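Local coordinates for protein bacterial leucyl aminopeptidase (PDB 6ESL) that probably removes amino-terminal residues from peptides as a secreted zinc-dependent aminopeptidase of the M28 family, helping Legionella pneumophila acquire nutrients inside amoebas, at residues I199-L213 with F244-R258. Residues are numbered along the deposited sequence; the frame is centred on the assembly and turned at random.
Sequences IKAPAIVIGAHMDTL and FKRPIYFIWYAAEER. With ZN (zinc ion), chain E; ZN (zinc ion), chain F.
The backbones of I204-M210 and P247-Y253 are laced together by seven N-H...O bonds, from I204 N to P247 O through M210 N to Y253 O, the shortest joining Y249 N to I204 O at 2.7 Å. Strands 203-209 and 248-253 run parallel, the two ends of a beta-alpha-beta unit joined by helix 220-239.

Beneath that helix, I206 lies alongside F250, its CD1 over one ring face near the rim, while A208 flanks W252. On the opposite face V205 CG1, anti to the backbone N (chi1 178°), meets I251 CD1 at 3.7 Å, and A203 CB touches the edge of the Y249 ring. At the N-terminal end, R246 NH1 donates in its guanidinium plane to P202 O (2.9 Å); R246 NE forms a salt bridge with the C-terminal carboxylate of E393.

Polar contacts gather at and just beyond the strands' C-terminal ends. D211 OD2 accepts E257 N through its syn lone pair (2.9 Å), while H209 ND1 donates to D211 OD1 from above the carboxylate plane. E256 CB makes a CH-pi contact over the imidazole face. H209 NE2 binds one zinc at 2.2 Å and E257 OE2 the other at a long 2.6 Å; D222 bridges both, as is characteristic of M28 aminopeptidases, and D284 joins the H209 site. D211 is thus a second-shell carboxylate that probably positions both ligands and makes the imidazole a stronger zinc donor.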
loop_
_atom_site.group_PDB
_atom_site.type_symbol
_atom_site.label_atom_id
_atom_site.label_comp_id
_atom_site.label_asym_id
_atom_site.label_seq_id
_atom_site.Cartn_x
_atom_site.Cartn_y
_atom_site.Cartn_z
ATOM N N ILE B 199 7.033 -1.491 30.922
ATOM C CA ILE B 199 6.226 -2.476 30.241
ATOM C C ILE B 199 7.070 -3.209 29.163
ATOM O O ILE B 199 7.677 -2.573 28.266
ATOM C CB ILE B 199 4.971 -1.811 29.615
ATOM C CG1 ILE B 199 4.164 -1.093 30.737
ATOM C CG2 ILE B 199 4.144 -2.832 28.818
ATOM C CD1 ILE B 199 2.956 -0.313 30.263
ATOM N N LYS B 200 7.033 -4.538 29.226
ATOM C CA LYS B 200 7.943 -5.441 28.521
ATOM C C LYS B 200 7.239 -5.994 27.319
ATOM O O LYS B 200 6.828 -7.146 27.287
ATOM C CB LYS B 200 8.398 -6.590 29.464
ATOM C CG LYS B 200 9.267 -6.172 30.621
ATOM C CD LYS B 200 9.650 -7.344 31.510
ATOM C CE LYS B 200 10.544 -6.921 32.660
ATOM N NZ LYS B 200 10.868 -8.100 33.509
ATOM N N ALA B 201 7.069 -5.152 26.319
ATOM C CA ALA B 201 6.325 -5.507 25.152
ATOM C C ALA B 201 6.795 -4.606 23.993
ATOM O O ALA B 201 7.334 -3.522 24.224
ATOM C CB ALA B 201 4.841 -5.380 25.404
ATOM N N PRO B 202 6.665 -5.081 22.766
ATOM C CA PRO B 202 7.080 -4.218 21.620
ATOM C C PRO B 202 6.376 -2.863 21.624
ATOM O O PRO B 202 5.176 -2.792 21.845
ATOM C CB PRO B 202 6.769 -5.100 20.385
ATOM C CG PRO B 202 6.943 -6.532 20.924
ATOM C CD PRO B 202 6.340 -6.458 22.327
ATOM N N ALA B 203 7.152 -1.782 21.556
ATOM C CA ALA B 203 6.629 -0.428 21.793
ATOM C C ALA B 203 5.922 0.195 20.578
ATOM O O ALA B 203 6.087 -0.267 19.437
ATOM C CB ALA B 203 7.746 0.485 22.225
ATOM N N ILE B 204 5.287 1.323 20.841
ATOM C CA ILE B 204 4.647 2.142 19.842
ATOM C C ILE B 204 5.426 3.438 19.858
ATOM O O ILE B 204 5.564 4.041 20.880
ATOM C CB ILE B 204 3.201 2.476 20.204
ATOM C CG1 ILE B 204 2.307 1.259 20.168
ATOM C CG2 ILE B 204 2.634 3.509 19.275
ATOM C CD1 ILE B 204 2.583 0.301 19.044
ATOM N N VAL B 205 5.905 3.892 18.720
ATOM C CA VAL B 205 6.701 5.097 18.664
ATOM C C VAL B 205 6.086 6.228 17.818
ATOM O O VAL B 205 5.646 5.975 16.747
ATOM C CB VAL B 205 8.084 4.788 18.093
ATOM C CG1 VAL B 205 8.922 6.017 17.964
ATOM C CG2 VAL B 205 8.781 3.667 18.817
ATOM N N ILE B 206 6.065 7.450 18.327
ATOM C CA ILE B 206 5.583 8.607 17.625
ATOM C C ILE B 206 6.692 9.606 17.574
ATOM O O ILE B 206 7.171 10.010 18.588
ATOM C CB ILE B 206 4.378 9.225 18.338
ATOM C CG1 ILE B 206 3.195 8.289 18.334
ATOM C CG2 ILE B 206 3.961 10.519 17.696
ATOM C CD1 ILE B 206 3.014 7.547 19.617
ATOM N N GLY B 207 7.056 10.060 16.389
ATOM C CA GLY B 207 8.169 10.968 16.232
ATOM C C GLY B 207 7.952 12.189 15.398
ATOM O O GLY B 207 6.968 12.274 14.627
ATOM N N ALA B 208 8.942 13.061 15.466
ATOM C CA ALA B 208 9.060 14.300 14.685
ATOM C C ALA B 208 10.542 14.712 14.806
ATOM O O ALA B 208 11.237 14.226 15.727
ATOM C CB ALA B 208 8.179 15.402 15.348
ATOM N N HIS B 209 10.995 15.646 14.033
ATOM C CA HIS B 209 12.341 16.123 14.109
ATOM C C HIS B 209 12.353 17.546 14.611
ATOM O O HIS B 209 11.558 18.297 14.225
ATOM C CB HIS B 209 13.159 15.889 12.843
ATOM C CG HIS B 209 12.810 16.709 11.663
ATOM N ND1 HIS B 209 13.424 17.882 11.360
ATOM C CD2 HIS B 209 11.957 16.474 10.647
ATOM C CE1 HIS B 209 12.947 18.348 10.232
ATOM N NE2 HIS B 209 12.050 17.515 9.798
ATOM N N MET B 210 13.354 17.885 15.407
ATOM C CA MET B 210 13.328 19.133 16.143
ATOM C C MET B 210 14.136 20.208 15.384
ATOM O O MET B 210 14.102 21.429 15.750
ATOM C CB MET B 210 13.951 18.909 17.555
ATOM C CG MET B 210 15.458 18.704 17.580
ATOM S SD MET B 210 16.048 18.676 19.290
ATOM C CE MET B 210 15.624 17.074 19.869
ATOM N N ASP B 211 14.943 19.778 14.424
ATOM C CA ASP B 211 15.944 20.623 13.813
ATOM C C ASP B 211 15.518 21.368 12.554
ATOM O O ASP B 211 14.464 21.099 11.984
ATOM C CB ASP B 211 17.254 19.836 13.535
ATOM C CG ASP B 211 17.078 18.784 12.431
ATOM O OD1 ASP B 211 16.081 18.065 12.500
ATOM O OD2 ASP B 211 17.970 18.701 11.549
ATOM N N THR B 212 16.402 22.282 12.148
ATOM C CA THR B 212 16.328 23.070 10.941
ATOM C C THR B 212 17.678 23.187 10.319
ATOM O O THR B 212 18.715 22.666 10.831
ATOM C CB THR B 212 15.859 24.519 11.256
ATOM O OG1 THR B 212 16.921 25.233 11.995
ATOM C CG2 THR B 212 14.555 24.515 12.009
ATOM N N LEU B 213 17.721 23.878 9.200
ATOM C CA LEU B 213 19.001 24.272 8.605
ATOM C C LEU B 213 19.647 25.410 9.463
ATOM O O LEU B 213 19.038 25.948 10.401
ATOM C CB LEU B 213 18.813 24.736 7.155
ATOM C CG LEU B 213 18.237 23.858 6.077
ATOM C CD1 LEU B 213 18.569 24.375 4.724
ATOM C CD2 LEU B 213 18.805 22.512 6.357
ATOM N N PHE B 244 -1.647 1.139 29.555
ATOM C CA PHE B 244 -1.652 0.550 28.237
ATOM C C PHE B 244 -0.974 -0.795 28.303
ATOM O O PHE B 244 -0.274 -1.058 29.281
ATOM C CB PHE B 244 -0.994 1.532 27.257
ATOM C CG PHE B 244 -1.794 2.815 27.083
ATOM C CD1 PHE B 244 -2.988 2.809 26.363
ATOM C CD2 PHE B 244 -1.363 3.988 27.644
ATOM C CE1 PHE B 244 -3.733 3.967 26.196
ATOM C CE2 PHE B 244 -2.094 5.152 27.474
ATOM C CZ PHE B 244 -3.284 5.142 26.753
ATOM N N LYS B 245 -1.213 -1.648 27.319
ATOM C CA LYS B 245 -0.505 -2.925 27.187
ATOM C C LYS B 245 0.905 -2.837 26.583
ATOM O O LYS B 245 1.561 -3.867 26.444
ATOM C CB LYS B 245 -1.326 -3.879 26.336
ATOM C CG LYS B 245 -2.593 -4.324 27.056
ATOM C CD LYS B 245 -3.444 -5.155 26.102
ATOM C CE LYS B 245 -2.762 -6.457 25.706
ATOM N NZ LYS B 245 -3.761 -7.213 24.877
ATOM N N ARG B 246 1.345 -1.638 26.156
ATOM C CA ARG B 246 2.663 -1.449 25.489
ATOM C C ARG B 246 3.236 -0.119 25.921
ATOM O O ARG B 246 2.480 0.809 26.187
ATOM C CB ARG B 246 2.554 -1.470 23.921
ATOM C CG ARG B 246 1.965 -2.724 23.328
ATOM C CD ARG B 246 1.722 -2.551 21.865
ATOM N NE ARG B 246 1.234 -3.803 21.296
ATOM C CZ ARG B 246 1.982 -4.882 21.016
ATOM N NH1 ARG B 246 3.279 -4.937 21.277
ATOM N NH2 ARG B 246 1.442 -5.961 20.522
ATOM N N PRO B 247 4.576 -0.016 25.991
ATOM C CA PRO B 247 5.143 1.324 26.197
ATOM C C PRO B 247 4.891 2.196 24.932
ATOM O O PRO B 247 4.843 1.684 23.785
ATOM C CB PRO B 247 6.621 1.057 26.375
ATOM C CG PRO B 247 6.871 -0.254 25.718
ATOM C CD PRO B 247 5.605 -1.028 25.669
ATOM N N ILE B 248 4.741 3.491 25.181
ATOM C CA ILE B 248 4.526 4.479 24.158
ATOM C C ILE B 248 5.714 5.453 24.128
ATOM O O ILE B 248 5.930 6.214 25.108
ATOM C CB ILE B 248 3.225 5.258 24.402
ATOM C CG1 ILE B 248 2.012 4.337 24.261
ATOM C CG2 ILE B 248 3.084 6.392 23.409
ATOM C CD1 ILE B 248 0.769 4.942 24.926
ATOM N N TYR B 249 6.416 5.534 22.996
ATOM C CA TYR B 249 7.503 6.512 22.981
ATOM C C TYR B 249 7.112 7.752 22.170
ATOM O O TYR B 249 6.633 7.655 21.068
ATOM C CB TYR B 249 8.832 5.910 22.470
ATOM C CG TYR B 249 9.534 4.866 23.334
ATOM C CD1 TYR B 249 9.243 3.551 23.211
ATOM C CD2 TYR B 249 10.597 5.242 24.215
ATOM C CE1 TYR B 249 9.919 2.572 23.978
ATOM C CE2 TYR B 249 11.280 4.310 24.978
ATOM C CZ TYR B 249 10.948 2.975 24.846
ATOM O OH TYR B 249 11.634 2.017 25.520
ATOM N N PHE B 250 7.409 8.894 22.706
ATOM C CA PHE B 250 7.460 10.122 21.973
ATOM C C PHE B 250 8.886 10.583 21.750
ATOM O O PHE B 250 9.620 10.752 22.669
ATOM C CB PHE B 250 6.586 11.250 22.573
ATOM C CG PHE B 250 5.121 10.971 22.484
ATOM C CD1 PHE B 250 4.498 10.204 23.501
ATOM C CD2 PHE B 250 4.312 11.499 21.445
ATOM C CE1 PHE B 250 3.109 9.953 23.430
ATOM C CE2 PHE B 250 2.942 11.265 21.374
ATOM C CZ PHE B 250 2.347 10.480 22.348
ATOM N N ILE B 251 9.274 10.793 20.471
ATOM C CA ILE B 251 10.655 11.037 20.160
ATOM C C ILE B 251 10.792 12.265 19.299
ATOM O O ILE B 251 10.131 12.348 18.271
ATOM C CB ILE B 251 11.276 9.790 19.451
ATOM C CG1 ILE B 251 10.997 8.540 20.268
ATOM C CG2 ILE B 251 12.787 10.009 19.258
ATOM C CD1 ILE B 251 11.767 7.280 19.921
ATOM N N TRP B 252 11.715 13.165 19.653
ATOM C CA TRP B 252 12.067 14.274 18.836
ATOM C C TRP B 252 13.503 14.065 18.354
ATOM O O TRP B 252 14.435 14.172 19.127
ATOM C CB TRP B 252 11.933 15.572 19.536
ATOM C CG TRP B 252 10.453 15.963 19.892
ATOM C CD1 TRP B 252 9.645 16.801 19.203
ATOM C CD2 TRP B 252 9.655 15.465 20.987
ATOM N NE1 TRP B 252 8.409 16.884 19.792
ATOM C CE2 TRP B 252 8.389 16.077 20.884
ATOM C CE3 TRP B 252 9.880 14.549 22.039
ATOM C CZ2 TRP B 252 7.353 15.834 21.836
ATOM C CZ3 TRP B 252 8.813 14.293 22.954
ATOM C CH2 TRP B 252 7.593 14.930 22.841
ATOM N N TYR B 253 13.675 13.793 17.045
ATOM C CA TYR B 253 14.966 13.455 16.561
ATOM C C TYR B 253 15.806 14.693 16.291
ATOM O O TYR B 253 15.296 15.650 15.805
ATOM C CB TYR B 253 14.837 12.674 15.209
ATOM C CG TYR B 253 13.945 11.509 15.290
ATOM C CD1 TYR B 253 14.376 10.308 15.950
ATOM C CD2 TYR B 253 12.695 11.520 14.687
ATOM C CE1 TYR B 253 13.569 9.178 15.950
ATOM C CE2 TYR B 253 11.833 10.431 14.790
ATOM C CZ TYR B 253 12.275 9.273 15.394
ATOM O OH TYR B 253 11.443 8.200 15.442
ATOM N N ALA B 254 17.099 14.603 16.578
ATOM C CA ALA B 254 18.080 15.575 16.186
ATOM C C ALA B 254 18.489 15.361 14.724
ATOM O O ALA B 254 18.415 14.224 14.210
ATOM C CB ALA B 254 19.334 15.366 17.047
ATOM N N ALA B 255 18.945 16.454 14.082
ATOM C CA ALA B 255 19.755 16.342 12.911
ATOM C C ALA B 255 19.098 15.554 11.748
ATOM O O ALA B 255 19.782 14.880 10.961
ATOM C CB ALA B 255 21.156 15.731 13.269
ATOM N N GLU B 256 17.793 15.642 11.609
ATOM C CA GLU B 256 17.092 15.091 10.483
ATOM C C GLU B 256 17.560 15.714 9.165
ATOM O O GLU B 256 17.730 14.976 8.175
ATOM C CB GLU B 256 15.613 15.141 10.644
ATOM C CG GLU B 256 14.821 14.347 9.605
ATOM C CD GLU B 256 14.580 15.095 8.285
ATOM O OE1 GLU B 256 14.902 16.331 8.232
ATOM O OE2 GLU B 256 14.301 14.398 7.243
ATOM N N GLU B 257 17.858 17.041 9.198
ATOM C CA GLU B 257 18.191 17.774 7.977
ATOM C C GLU B 257 19.604 17.459 7.535
ATOM O O GLU B 257 20.029 17.871 6.480
ATOM C CB GLU B 257 18.085 19.257 8.217
ATOM C CG GLU B 257 16.673 19.755 8.553
ATOM C CD GLU B 257 15.711 19.713 7.376
ATOM O OE1 GLU B 257 16.094 19.271 6.294
ATOM O OE2 GLU B 257 14.596 20.140 7.627
ATOM N N ARG B 258 20.362 16.707 8.362
ATOM C CA ARG B 258 21.761 16.277 8.020
ATOM C C ARG B 258 21.767 14.895 7.402
ATOM O O ARG B 258 22.832 14.333 7.161
ATOM C CB ARG B 258 22.668 16.316 9.233
ATOM C CG ARG B 258 22.556 17.702 9.989
ATOM C CD ARG B 258 23.149 18.839 9.153
ATOM N NE ARG B 258 24.506 18.563 8.800
ATOM C CZ ARG B 258 25.301 19.404 8.113
ATOM N NH1 ARG B 258 24.902 20.648 7.777
ATOM N NH2 ARG B 258 26.573 19.090 7.918
HETATM ZN ZN ZN E . 13.105 18.621 6.207
HETATM ZN ZN ZN F . 11.172 17.716 7.832
HETATM O O HOH W 1 10.325 17.723 5.814
#